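Local atomic coordinates of EH1AB1 (Metagenome, PDB entry 6I8F), a protein that hydrolyses esters, probably through a serine nucleophile carried on an alpha/beta hydrolase fold. Residues I79-Y84 with C126-D132; G92-T96 with E160-D165; A205-R210 with L248-L252; A136-F141 with A235-T241; M15-T20 with P296-H300. One frame throughout, in Å; residues are numbered along the deposited sequence.

Contact 1. Residues I79-Y84 with C126-D132; sequences IRFRRY and CQVISID. With PEG (di(hydroxyethyl)ether), chain F.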
# COMPACT_ATOMS: atom_id res chain seq x y z
N ILE A 79 14.63 20.76 -21.19
CA ILE A 79 14.05 20.24 -19.96
C ILE A 79 15.20 19.85 -19.04
O ILE A 79 16.05 19.07 -19.42
CB ILE A 79 13.11 19.05 -20.23
CG1 ILE A 79 11.97 19.45 -21.17
CG2 ILE A 79 12.60 18.48 -18.92
CD1 ILE A 79 11.27 18.26 -21.80
N ARG A 80 15.19 20.43 -17.83
CA ARG A 80 16.20 20.18 -16.85
C ARG A 80 15.73 19.04 -15.94
O ARG A 80 14.53 18.86 -15.70
CB ARG A 80 16.48 21.47 -16.08
CG ARG A 80 17.19 22.53 -16.92
CD ARG A 80 17.29 23.85 -16.18
NE ARG A 80 15.96 24.38 -15.87
CZ ARG A 80 15.73 25.45 -15.11
NH1 ARG A 80 16.74 26.14 -14.60
NH2 ARG A 80 14.49 25.83 -14.87
N PHE A 81 16.69 18.29 -15.42
CA PHE A 81 16.41 17.21 -14.49
C PHE A 81 17.43 17.25 -13.35
O PHE A 81 18.52 17.84 -13.47
CB PHE A 81 16.44 15.87 -15.21
CG PHE A 81 17.76 15.57 -15.86
CD1 PHE A 81 18.81 15.06 -15.11
CD2 PHE A 81 17.97 15.83 -17.21
CE1 PHE A 81 20.04 14.81 -15.71
CE2 PHE A 81 19.19 15.56 -17.80
CZ PHE A 81 20.23 15.06 -17.04
N ARG A 82 17.07 16.60 -12.24
CA ARG A 82 18.00 16.35 -11.16
C ARG A 82 17.87 14.87 -10.76
O ARG A 82 16.78 14.39 -10.50
CB ARG A 82 17.74 17.32 -10.02
CG ARG A 82 18.59 17.04 -8.79
CD ARG A 82 18.43 18.13 -7.76
NE ARG A 82 18.86 19.42 -8.26
CZ ARG A 82 18.51 20.58 -7.70
NH1 ARG A 82 17.87 20.59 -6.55
NH2 ARG A 82 18.78 21.72 -8.32
N ARG A 83 19.00 14.16 -10.79
CA ARG A 83 19.05 12.75 -10.45
C ARG A 83 19.55 12.61 -9.01
O ARG A 83 20.51 13.30 -8.61
CB ARG A 83 19.98 11.95 -11.37
CG ARG A 83 19.78 12.23 -12.85
CD ARG A 83 20.35 11.13 -13.71
NE ARG A 83 21.79 11.15 -13.74
CZ ARG A 83 22.57 10.07 -13.83
NH1 ARG A 83 22.11 8.87 -13.51
NH2 ARG A 83 23.82 10.21 -14.22
N TYR A 84 18.88 11.74 -8.26
CA TYR A 84 19.25 11.43 -6.90
C TYR A 84 19.58 9.94 -6.80
O TYR A 84 18.74 9.08 -7.11
CB TYR A 84 18.09 11.75 -5.96
CG TYR A 84 17.53 13.15 -6.05
CD1 TYR A 84 16.55 13.48 -6.98
CD2 TYR A 84 17.93 14.12 -5.15
CE1 TYR A 84 16.00 14.76 -7.02
CE2 TYR A 84 17.39 15.40 -5.18
CZ TYR A 84 16.41 15.72 -6.11
OH TYR A 84 15.88 16.98 -6.12
N CYS A 126 15.69 3.33 -4.91
CA CYS A 126 15.54 3.61 -6.33
C CYS A 126 16.15 4.98 -6.63
O CYS A 126 16.05 5.89 -5.82
CB CYS A 126 14.07 3.63 -6.74
SG CYS A 126 13.25 2.03 -6.60
N GLN A 127 16.78 5.11 -7.80
CA GLN A 127 17.12 6.42 -8.35
C GLN A 127 15.83 7.23 -8.50
O GLN A 127 14.82 6.67 -8.89
CB GLN A 127 17.81 6.27 -9.70
CG GLN A 127 18.11 7.61 -10.36
CD GLN A 127 19.02 7.52 -11.56
OE1 GLN A 127 19.94 8.32 -11.71
NE2 GLN A 127 18.74 6.57 -12.45
N VAL A 128 15.86 8.53 -8.16
CA VAL A 128 14.78 9.47 -8.52
C VAL A 128 15.35 10.52 -9.50
O VAL A 128 16.48 11.02 -9.35
CB VAL A 128 14.15 10.14 -7.28
CG1 VAL A 128 13.05 11.12 -7.65
CG2 VAL A 128 13.61 9.09 -6.31
N ILE A 129 14.55 10.82 -10.53
CA ILE A 129 14.87 11.87 -11.48
C ILE A 129 13.70 12.84 -11.52
O ILE A 129 12.67 12.51 -12.08
CB ILE A 129 15.18 11.32 -12.88
CG1 ILE A 129 16.31 10.28 -12.83
CG2 ILE A 129 15.52 12.46 -13.83
CD1 ILE A 129 16.57 9.59 -14.16
N SER A 130 13.91 14.02 -10.92
CA SER A 130 12.91 15.08 -10.83
C SER A 130 12.97 15.97 -12.08
O SER A 130 14.06 16.34 -12.54
CB SER A 130 13.12 15.88 -9.57
OG SER A 130 12.11 16.85 -9.43
N ILE A 131 11.80 16.30 -12.64
CA ILE A 131 11.72 16.93 -13.95
C ILE A 131 11.23 18.37 -13.79
O ILE A 131 10.24 18.64 -13.10
CB ILE A 131 10.82 16.15 -14.91
CG1 ILE A 131 11.26 14.69 -15.09
CG2 ILE A 131 10.71 16.88 -16.24
CD1 ILE A 131 12.65 14.52 -15.63
N ASP A 132 11.94 19.27 -14.48
CA ASP A 132 11.62 20.69 -14.53
C ASP A 132 10.88 20.96 -15.85
O ASP A 132 11.48 21.31 -16.85
CB ASP A 132 12.89 21.52 -14.38
CG ASP A 132 12.68 22.91 -13.83
OD1 ASP A 132 11.51 23.28 -13.54
OD2 ASP A 132 13.69 23.62 -13.69
C1 PEG F . 13.25 24.69 -17.94
O1 PEG F . 13.31 23.31 -17.51
C2 PEG F . 11.82 25.08 -18.27
O2 PEG F . 11.02 24.91 -17.10
C3 PEG F . 10.90 26.09 -16.31
C4 PEG F . 10.12 25.80 -15.03
O4 PEG F . 10.91 25.90 -13.83
O HOH W 1 12.98 17.69 -6.95
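Arg82 and Ser130 face each other as a hydrogen-bonded pair where strand 78-85 runs antiparallel to strand 127-132, at 160°, in the mixed sheet of the alpha/beta hydrolase fold. The backbone evidence is reciprocal: Arg82 N donates to Ser130 O at 3.0 Å, and Ser130 N returns a bond to Arg82 O at 2.9 Å. Tyr84 and Val128 repeat the exchange two residues further on, past the non-hydrogen-bonded pair Arg83-Ile129.

Apolar contacts lie on the sheet face that bears Phe81, Ile129 and Ile131. Phe81 CB rests 3.8 Å from Ile129 CG2, and at the end of this row Ile131 CG2 meets Ile79 CG2 at 3.6 Å.

Polar side chains occupy both faces. Arg83, its chain bent at chi3 (-73°), swings NH1 to within 2.9 Å of Gln127 OE1, which accepts on a lone pair in the amide plane; Gln127 NE2 binds Phe162 O and Thr96 OG1. Replacing Arg83 by a leucine would probably leave Gln127 OE1 without this charged donor, the amide then being held through NE2 alone. On the opposite face a water joins Tyr84 OH, itself bonded to Asp114, to Ser130 OG.

The charged pair ends the strip. Asp132 OD2 lies over one face of the Arg80 guanidinium, 2.6 Å from NH2, with the two planes 17° apart, while Asp132 OD1 accepts from O4 of a bound di(hydroxyethyl)ether at 2.7 Å.

Contact 2. Residues G92-T96 with E160-D165; sequences GLLPT and ESFGAD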
# COMPACT_ATOMS: atom_id res chain seq x y z
N GLY A 92 24.97 -0.37 -10.93
CA GLY A 92 25.09 0.55 -12.05
C GLY A 92 23.73 1.10 -12.46
O GLY A 92 23.46 2.31 -12.36
N LEU A 93 22.87 0.20 -12.93
CA LEU A 93 21.55 0.55 -13.43
C LEU A 93 20.53 0.33 -12.30
O LEU A 93 20.37 -0.78 -11.83
CB LEU A 93 21.21 -0.32 -14.65
CG LEU A 93 22.20 -0.22 -15.82
CD1 LEU A 93 21.80 -1.17 -16.94
CD2 LEU A 93 22.31 1.21 -16.33
N LEU A 94 19.88 1.41 -11.87
CA LEU A 94 18.95 1.32 -10.76
C LEU A 94 17.52 1.38 -11.29
O LEU A 94 17.24 2.11 -12.24
CB LEU A 94 19.18 2.47 -9.78
CG LEU A 94 20.46 2.38 -8.96
CD1 LEU A 94 20.67 3.66 -8.17
CD2 LEU A 94 20.42 1.17 -8.03
N PRO A 95 16.57 0.70 -10.62
CA PRO A 95 15.16 1.01 -10.80
C PRO A 95 15.05 2.52 -10.52
O PRO A 95 15.75 3.04 -9.65
CB PRO A 95 14.39 0.14 -9.80
CG PRO A 95 15.44 -0.77 -9.15
CD PRO A 95 16.81 -0.27 -9.54
N THR A 96 14.22 3.21 -11.30
CA THR A 96 14.27 4.66 -11.37
C THR A 96 12.84 5.22 -11.38
O THR A 96 12.00 4.74 -12.14
CB THR A 96 15.05 5.13 -12.61
OG1 THR A 96 16.41 4.72 -12.48
CG2 THR A 96 14.99 6.63 -12.81
N GLU A 160 20.18 3.76 -20.04
CA GLU A 160 21.55 3.49 -19.59
C GLU A 160 22.32 4.80 -19.31
O GLU A 160 23.08 4.85 -18.34
CB GLU A 160 22.25 2.58 -20.59
CG GLU A 160 21.69 1.17 -20.56
CD GLU A 160 22.42 0.17 -21.43
OE1 GLU A 160 22.88 0.58 -22.52
OE2 GLU A 160 22.52 -1.01 -21.02
N SER A 161 22.09 5.84 -20.11
CA SER A 161 22.75 7.14 -19.94
C SER A 161 22.36 7.75 -18.60
O SER A 161 23.13 8.48 -18.01
CB SER A 161 22.42 8.12 -21.06
OG SER A 161 22.36 7.47 -22.31
N PHE A 162 21.12 7.48 -18.15
CA PHE A 162 20.61 8.01 -16.89
C PHE A 162 20.83 7.01 -15.74
O PHE A 162 20.30 7.21 -14.66
CB PHE A 162 19.13 8.37 -17.07
CG PHE A 162 18.89 9.55 -17.98
CD1 PHE A 162 18.74 9.37 -19.34
CD2 PHE A 162 18.86 10.84 -17.47
CE1 PHE A 162 18.54 10.45 -20.18
CE2 PHE A 162 18.65 11.93 -18.31
CZ PHE A 162 18.50 11.73 -19.67
N GLY A 163 21.61 5.95 -15.98
CA GLY A 163 21.91 4.93 -14.97
C GLY A 163 20.65 4.23 -14.48
O GLY A 163 20.55 3.85 -13.30
N ALA A 164 19.71 4.03 -15.41
CA ALA A 164 18.39 3.50 -15.15
C ALA A 164 18.25 2.11 -15.77
O ALA A 164 18.62 1.88 -16.93
CB ALA A 164 17.33 4.42 -15.68
N ASP A 165 17.65 1.21 -14.98
CA ASP A 165 17.18 -0.07 -15.44
C ASP A 165 15.86 0.14 -16.20
O ASP A 165 14.82 0.45 -15.61
CB ASP A 165 17.06 -1.02 -14.26
CG ASP A 165 16.47 -2.37 -14.61
OD1 ASP A 165 16.26 -2.63 -15.81
OD2 ASP A 165 16.20 -3.14 -13.66
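Leu94 and Ala164 form a parallel beta bridge, CA to CA 4.9 Å, held by two nearly straight bonds: Leu94 N to Gly163 O at 2.9 Å (172°) and Asp165 N to Leu94 O, also at 2.9 Å. The second donor stands well above the carbonyl plane of Leu94, 59° out of it. From the opposite face of that plane Thr96 OG1 donates to the same Leu94 O at 2.7 Å, so the oxygen is gripped from both faces.

Thr96 can do this because its OG1 lies beside its own backbone N (chi1 -65°), a placement that also sets OG1 3.3 Å from Ala164 CB. Leu93 spreads over the incoming chain: CD2 sits 3.8 Å from Ala164 O, and CD1 passes the carboxylate of Glu160. Gly163 takes a positive phi at the turn, with Gly92 O close to where a CB would stand. The carboxylate of Asp165 turns to Arg168.

In this alpha/beta hydrolase fold the chain crosses from strand 127-132 through helix 143-157 to strand 169-174, a beta-alpha-beta crossover, and on the way back pairs briefly, in parallel, with the start of strand 94-100, which lies between those two strands in the sheet.

Contact 3. Residues A205-R210 with L248-L252; sequences ATDSSR and LSPLL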
# COMPACT_ATOMS: atom_id res chain seq x y z
N ALA A 205 -4.94 15.07 -9.28
CA ALA A 205 -6.13 15.54 -9.98
C ALA A 205 -6.39 14.58 -11.14
O ALA A 205 -5.47 14.30 -11.88
CB ALA A 205 -5.91 16.94 -10.49
N THR A 206 -7.61 14.06 -11.27
CA THR A 206 -7.88 13.06 -12.31
C THR A 206 -9.11 13.41 -13.15
O THR A 206 -9.37 12.74 -14.16
CB THR A 206 -8.05 11.66 -11.72
OG1 THR A 206 -9.23 11.65 -10.91
CG2 THR A 206 -6.83 11.22 -10.93
N ASP A 207 -9.89 14.42 -12.75
CA ASP A 207 -11.13 14.74 -13.47
C ASP A 207 -11.42 16.25 -13.37
O ASP A 207 -11.79 16.75 -12.31
CB ASP A 207 -12.28 13.89 -12.93
CG ASP A 207 -13.59 14.00 -13.70
OD1 ASP A 207 -13.59 14.64 -14.79
OD2 ASP A 207 -14.60 13.46 -13.20
N SER A 208 -11.27 16.94 -14.51
CA SER A 208 -11.53 18.36 -14.63
C SER A 208 -12.97 18.65 -15.11
O SER A 208 -13.35 19.81 -15.27
CB SER A 208 -10.55 18.99 -15.57
OG SER A 208 -9.22 18.82 -15.11
N SER A 209 -13.75 17.59 -15.35
CA SER A 209 -15.01 17.71 -16.07
C SER A 209 -16.20 17.79 -15.10
O SER A 209 -17.23 18.36 -15.45
CB SER A 209 -15.18 16.57 -17.03
OG SER A 209 -15.53 15.39 -16.33
N ARG A 210 -16.06 17.20 -13.91
CA ARG A 210 -17.15 17.12 -12.93
C ARG A 210 -16.63 17.54 -11.55
O ARG A 210 -15.42 17.48 -11.29
CB ARG A 210 -17.70 15.69 -12.85
CG ARG A 210 -18.20 15.13 -14.18
CD ARG A 210 -18.55 13.65 -14.08
NE ARG A 210 -17.37 12.81 -13.93
CZ ARG A 210 -17.40 11.52 -13.59
NH1 ARG A 210 -16.28 10.82 -13.54
NH2 ARG A 210 -18.55 10.94 -13.31
N LEU A 248 -6.55 16.29 -19.36
CA LEU A 248 -7.07 17.04 -18.21
C LEU A 248 -7.86 16.13 -17.26
O LEU A 248 -8.07 16.49 -16.10
CB LEU A 248 -8.01 18.15 -18.70
CG LEU A 248 -7.38 19.32 -19.45
CD1 LEU A 248 -8.48 20.21 -20.03
CD2 LEU A 248 -6.47 20.13 -18.55
N SER A 249 -8.40 15.03 -17.79
CA SER A 249 -9.40 14.22 -17.10
C SER A 249 -9.11 12.74 -17.34
O SER A 249 -9.93 12.04 -17.94
CB SER A 249 -10.78 14.61 -17.56
OG SER A 249 -11.09 15.93 -17.12
N PRO A 250 -7.94 12.22 -16.90
CA PRO A 250 -7.58 10.84 -17.17
C PRO A 250 -8.54 9.81 -16.56
O PRO A 250 -8.61 8.67 -17.06
CB PRO A 250 -6.15 10.71 -16.60
CG PRO A 250 -6.04 11.83 -15.57
CD PRO A 250 -6.90 12.95 -16.14
N LEU A 251 -9.29 10.20 -15.52
CA LEU A 251 -10.33 9.34 -14.94
C LEU A 251 -11.35 8.89 -15.99
O LEU A 251 -11.97 7.83 -15.82
CB LEU A 251 -11.03 10.07 -13.80
CG LEU A 251 -12.09 9.27 -13.03
CD1 LEU A 251 -11.48 8.01 -12.42
CD2 LEU A 251 -12.74 10.12 -11.96
N LEU A 252 -11.53 9.66 -17.07
CA LEU A 252 -12.61 9.41 -18.03
C LEU A 252 -12.16 8.44 -19.13
O LEU A 252 -12.93 8.18 -20.02
CB LEU A 252 -13.07 10.73 -18.65
CG LEU A 252 -13.50 11.81 -17.66
CD1 LEU A 252 -13.92 13.08 -18.39
CD2 LEU A 252 -14.64 11.33 -16.77
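Thr206 O accepts a bond from Leu251 N at 2.9 Å, the first of three hydrogen bonds that join the two loops. The other two involve Ser208, whose backbone N donates to Ser249 OG at 2.8 Å while its own OG donates to Leu248 O, also at 2.8 Å. This hydroxyl approaches from above the Leu248 carbonyl plane, 38° out of it. Ser208 therefore engages two successive residues, one through its backbone and the other through its side chain.

Apolar groups close in around these bonds. Leu251 CD2 packs 3.9 Å from Asp207 CB, crossing the aspartate obliquely, and Leu252 CD1 reaches to 3.5 Å from Ser209 OG. Leu252 also slides past Arg210 in the opposite direction, its CD2 near NH1.

The next shell sets the shape of the first loop. With CG anti to the backbone N (chi1 -173°), Asp207 turns its carboxylate back on the residues that follow. OD1 accepts from Ser209 N at 3.0 Å, an Asx turn, and takes Ser209 OG on its syn lone pair at 2.6 Å. OD2 uses its syn lone pair for Arg210 NE, a salt bridge of 2.9 Å. In the second loop Ser249 OG is itself bonded to Leu243 O.

Further out, Glu275 OE2 binds both Thr206 N and Asp207 N, and Tyr279 of the same helix, 273-285, packs against Thr206, Pro250 and Leu251. Thus the loop leaving strand 198-202 and the loop leading to strand 262-267 meet beside helix 273-285, with Trp233 of helix 230-236 against Ser208.

Contact 4. Residues A136-F141 with A235-T241; sequences APEHPF and AYVPEDT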
# COMPACT_ATOMS: atom_id res chain seq x y z
N ALA A 136 2.68 27.08 -16.87
CA ALA A 136 1.73 28.15 -17.19
C ALA A 136 1.90 29.28 -16.17
O ALA A 136 2.34 29.01 -15.05
CB ALA A 136 0.32 27.60 -17.15
N PRO A 137 1.53 30.52 -16.52
CA PRO A 137 0.82 30.88 -17.75
C PRO A 137 1.69 30.96 -19.01
O PRO A 137 1.15 30.99 -20.11
CB PRO A 137 0.21 32.26 -17.46
CG PRO A 137 1.08 32.84 -16.38
CD PRO A 137 1.53 31.64 -15.57
N GLU A 138 3.02 30.97 -18.85
CA GLU A 138 3.94 31.22 -19.95
C GLU A 138 3.78 30.13 -21.00
O GLU A 138 3.82 30.39 -22.21
CB GLU A 138 5.38 31.29 -19.43
CG GLU A 138 5.66 32.46 -18.50
CD GLU A 138 5.38 32.24 -17.01
OE1 GLU A 138 4.65 31.29 -16.66
OE2 GLU A 138 5.90 33.03 -16.20
N HIS A 139 3.60 28.89 -20.54
CA HIS A 139 3.50 27.72 -21.41
C HIS A 139 2.28 26.92 -20.98
O HIS A 139 2.39 25.99 -20.17
CB HIS A 139 4.81 26.91 -21.33
CG HIS A 139 6.03 27.75 -21.47
ND1 HIS A 139 6.39 28.34 -22.67
CD2 HIS A 139 6.96 28.14 -20.56
CE1 HIS A 139 7.50 29.03 -22.50
NE2 HIS A 139 7.87 28.92 -21.21
N PRO A 140 1.08 27.31 -21.45
CA PRO A 140 -0.17 26.72 -20.97
C PRO A 140 -0.38 25.31 -21.54
O PRO A 140 0.37 24.88 -22.39
CB PRO A 140 -1.26 27.69 -21.45
CG PRO A 140 -0.65 28.42 -22.63
CD PRO A 140 0.85 28.38 -22.43
N PHE A 141 -1.44 24.65 -21.06
CA PHE A 141 -1.88 23.35 -21.60
C PHE A 141 -1.85 23.42 -23.12
O PHE A 141 -2.39 24.36 -23.68
CB PHE A 141 -3.29 23.01 -21.09
CG PHE A 141 -3.86 21.74 -21.65
CD1 PHE A 141 -4.62 21.74 -22.82
CD2 PHE A 141 -3.65 20.52 -21.02
CE1 PHE A 141 -5.14 20.57 -23.34
CE2 PHE A 141 -4.16 19.34 -21.55
CZ PHE A 141 -4.91 19.37 -22.70
N ALA A 235 -4.64 30.31 -15.93
CA ALA A 235 -3.30 30.40 -16.45
C ALA A 235 -3.04 29.21 -17.39
O ALA A 235 -2.36 29.34 -18.42
CB ALA A 235 -2.33 30.46 -15.30
N TYR A 236 -3.59 28.05 -17.02
CA TYR A 236 -3.22 26.75 -17.60
C TYR A 236 -4.09 26.38 -18.81
O TYR A 236 -3.59 25.90 -19.82
CB TYR A 236 -3.31 25.69 -16.50
CG TYR A 236 -3.01 24.28 -16.92
CD1 TYR A 236 -1.83 23.96 -17.59
CD2 TYR A 236 -3.89 23.25 -16.62
CE1 TYR A 236 -1.54 22.66 -17.96
CE2 TYR A 236 -3.61 21.94 -16.98
CZ TYR A 236 -2.43 21.64 -17.65
OH TYR A 236 -2.16 20.35 -17.99
N VAL A 237 -5.41 26.58 -18.68
CA VAL A 237 -6.35 25.98 -19.61
C VAL A 237 -6.89 27.04 -20.57
O VAL A 237 -7.52 28.00 -20.13
CB VAL A 237 -7.51 25.28 -18.87
CG1 VAL A 237 -8.42 24.56 -19.85
CG2 VAL A 237 -6.98 24.31 -17.83
N PRO A 238 -6.66 26.90 -21.89
CA PRO A 238 -7.31 27.76 -22.88
C PRO A 238 -8.84 27.64 -22.81
O PRO A 238 -9.38 26.53 -22.70
CB PRO A 238 -6.80 27.25 -24.23
CG PRO A 238 -5.50 26.53 -23.90
CD PRO A 238 -5.72 25.96 -22.51
N GLU A 239 -9.51 28.79 -22.87
CA GLU A 239 -10.96 28.86 -23.11
C GLU A 239 -11.34 27.92 -24.27
O GLU A 239 -10.64 27.85 -25.28
CB GLU A 239 -11.35 30.30 -23.43
CG GLU A 239 -12.80 30.45 -23.84
CD GLU A 239 -13.23 31.89 -24.05
OE1 GLU A 239 -12.34 32.77 -24.10
OE2 GLU A 239 -14.44 32.13 -24.14
N ASP A 240 -12.46 27.22 -24.11
CA ASP A 240 -13.02 26.30 -25.12
C ASP A 240 -12.23 24.98 -25.19
O ASP A 240 -12.44 24.20 -26.13
CB ASP A 240 -13.02 26.85 -26.55
CG ASP A 240 -13.69 28.20 -26.77
OD1 ASP A 240 -14.77 28.43 -26.19
OD2 ASP A 240 -13.12 28.99 -27.54
N THR A 241 -11.30 24.74 -24.26
CA THR A 241 -10.70 23.42 -24.18
C THR A 241 -11.81 22.47 -23.73
O THR A 241 -12.55 22.79 -22.81
CB THR A 241 -9.46 23.37 -23.27
OG1 THR A 241 -8.53 24.35 -23.72
CG2 THR A 241 -8.78 22.02 -23.28
O HOH W 2 -1.63 31.22 -20.10
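Phe141 and Tyr236 both hold CG anti to the backbone N (chi1 177° and 178°): the tyrosine torsion lays its ring beneath Phe141 CB, and the phenylalanine torsion carries the phenyl ring past the hydroxyl end. The CB stands 3.9 Å from the Tyr236 ring centroid, a CH-pi contact over the face. The two rings form an offset edge-to-face pair, centroids 5.7 Å apart and planes at 86°; Phe141 points its edge at the Tyr236 face, with Tyr236 OH lying in the Phe141 plane 3.4 Å from CD2.

The backbone locks this pairing: Phe141 N donates to Tyr236 O at 2.8 Å, in the carbonyl plane, at the end of helix 230-236. A glycine in place of Tyr236 would probably strip Phe141 of its aromatic partner and open a gap beneath its CB.

Around the pair, Ala136 CB lies off the edge of the tyrosine ring and packs on Tyr236 CA, and Thr241 CG2 lies 3.9 Å from Phe141 CE1. At the other end Pro137, which follows a cis peptide bond, sets its CB 3.8 Å from Ala235 CB, and a water donates to Pro137 O at 2.8 Å and Ala235 O at 2.6 Å.

Tyr236 also stacks on Phe105, next to the His-Gly-Gly-Gly run. That run supplies the oxyanion hole in hormone-sensitive-lipase-type alpha/beta hydrolases, so the arrangement is consistent with loop packing beside such a site.

Contact 5. Residues M15-T20 with P296-H300; sequences MLLPET and PGTIH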
# COMPACT_ATOMS: atom_id res chain seq x y z
N MET A 15 -11.92 15.88 13.20
CA MET A 15 -11.45 14.99 12.09
C MET A 15 -9.96 15.22 11.78
O MET A 15 -9.26 14.28 11.42
CB MET A 15 -12.27 15.21 10.82
CG MET A 15 -12.13 16.60 10.22
SD MET A 15 -12.91 16.74 8.61
CE MET A 15 -11.84 15.67 7.65
N LEU A 16 -9.48 16.47 11.88
CA LEU A 16 -8.11 16.84 11.53
C LEU A 16 -7.17 16.44 12.67
O LEU A 16 -7.51 16.59 13.84
CB LEU A 16 -8.02 18.35 11.29
CG LEU A 16 -8.88 18.88 10.15
CD1 LEU A 16 -9.09 20.38 10.29
CD2 LEU A 16 -8.25 18.53 8.82
N LEU A 17 -5.97 15.96 12.30
CA LEU A 17 -4.94 15.68 13.26
C LEU A 17 -4.45 16.98 13.88
O LEU A 17 -4.47 18.03 13.25
CB LEU A 17 -3.78 14.95 12.57
CG LEU A 17 -4.07 13.54 12.05
CD1 LEU A 17 -2.95 13.08 11.13
CD2 LEU A 17 -4.25 12.58 13.22
N PRO A 18 -3.96 16.94 15.14
CA PRO A 18 -3.36 18.12 15.77
C PRO A 18 -2.37 18.89 14.88
O PRO A 18 -2.50 20.11 14.74
CB PRO A 18 -2.65 17.53 17.00
CG PRO A 18 -3.49 16.33 17.36
CD PRO A 18 -3.98 15.77 16.03
N GLU A 19 -1.39 18.18 14.28
CA GLU A 19 -0.35 18.85 13.45
C GLU A 19 -1.01 19.57 12.26
O GLU A 19 -0.56 20.63 11.84
CB GLU A 19 0.73 17.87 12.99
CG GLU A 19 0.25 16.78 12.02
CD GLU A 19 1.36 15.91 11.45
OE1 GLU A 19 2.46 15.90 12.06
OE2 GLU A 19 1.15 15.28 10.37
N THR A 20 -2.08 19.00 11.73
CA THR A 20 -2.81 19.58 10.61
C THR A 20 -3.48 20.89 11.06
O THR A 20 -3.30 21.93 10.43
CB THR A 20 -3.83 18.60 10.02
OG1 THR A 20 -3.21 17.32 9.83
CG2 THR A 20 -4.39 19.10 8.71
N PRO A 296 -6.11 9.82 6.62
CA PRO A 296 -7.15 10.66 7.21
C PRO A 296 -6.54 11.82 8.01
O PRO A 296 -5.41 11.72 8.50
CB PRO A 296 -7.95 9.71 8.12
CG PRO A 296 -6.98 8.58 8.42
CD PRO A 296 -6.06 8.48 7.22
N GLY A 297 -7.29 12.91 8.12
CA GLY A 297 -6.94 14.00 9.05
C GLY A 297 -5.78 14.86 8.58
O GLY A 297 -5.26 15.63 9.37
N THR A 298 -5.37 14.74 7.31
CA THR A 298 -4.34 15.63 6.74
C THR A 298 -4.89 16.24 5.45
O THR A 298 -5.98 15.87 4.99
CB THR A 298 -2.99 14.92 6.54
OG1 THR A 298 -2.00 15.92 6.27
CG2 THR A 298 -3.03 13.89 5.43
N ILE A 299 -4.10 17.14 4.86
CA ILE A 299 -4.56 18.02 3.81
C ILE A 299 -3.74 17.80 2.55
O ILE A 299 -2.62 17.31 2.60
CB ILE A 299 -4.45 19.50 4.25
CG1 ILE A 299 -3.03 19.86 4.68
CG2 ILE A 299 -5.48 19.81 5.32
CD1 ILE A 299 -2.82 21.34 4.96
N HIS A 300 -4.30 18.25 1.43
CA HIS A 300 -3.61 18.34 0.18
C HIS A 300 -2.29 19.10 0.39
O HIS A 300 -2.27 20.15 1.02
CB HIS A 300 -4.50 19.01 -0.87
CG HIS A 300 -4.03 18.80 -2.26
ND1 HIS A 300 -4.29 17.62 -2.96
CD2 HIS A 300 -3.28 19.58 -3.07
CE1 HIS A 300 -3.74 17.71 -4.15
NE2 HIS A 300 -3.11 18.91 -4.25
O HOH W 3 -0.98 15.90 8.81
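The flat peptide carbonyl of Gly297 receives two donors in its own plane, Leu17 N at 3.0 Å and Thr20 OG1 at 2.7 Å from Gly297 O. They come one on either side of the C=O bond: the C=O...donor angle is 126° for Leu17 N, which sits on a lone pair, and 146° for Thr20 OG1. Two bonds in one plane fix this peptide against the N-terminal segment.

Leu17 is the N-cap residue of helix 18-32, so the grip falls just where the helix starts. Thr20, in its first turn, works with both branches. At a chi1 of -47° OG1 lies beside the backbone N and faces Gly297 O, while CG2 runs past Ile299 CG2 at 3.6 Å in the opposite direction.

Gly297 suits this position for two reasons. Its phi is positive, and a CB would be tight against Leu17 CG and would collide with Met15 O, which stands 3.3 Å from Gly297 CA, although Met15 is poorly ordered. Leu17 flanks the glycine as well, its CD1 3.8 Å from Pro296 O.

A water completes the polar network, donating to Thr20 OG1 at 2.8 Å and to Glu19 OE2 at 2.7 Å and binding Thr298 OG1 at 2.7 Å.

The chain corner at Gly297 follows strand 290-296, an outer strand of the sheet within this chain, where Pro296 packs on Gly287 of the second subunit. Just beyond it His300 bonds to Ser175 and Asp270, consistent with a catalytic triad, and Ile299 rests on Leu23 and Leu24 of helix 18-32.

In the fold
Contact 1 is the most buried, a regular pairing within the central sheet; contacts 2 to 5 are partly buried and involve loops or the ends of strands and helices. Contacts 1 and 2 touch through Gln127, reaching Phe162 and Thr96, and their strands 127-132 and 94-100 are sheet neighbours, contact 1 being an antiparallel pairing and contact 2 a parallel one. Contacts 3 and 4 touch through Leu248 of contact 3, packed against Phe141, Tyr236 and Thr241, but contact 3 is joined by serine hydroxyl and backbone bonds, with Asp207 shaping one loop, whereas contact 4 is aromatic and proline packing. Contact 5 encloses all others along the chain, its centre about 37 Å from that of contact 2.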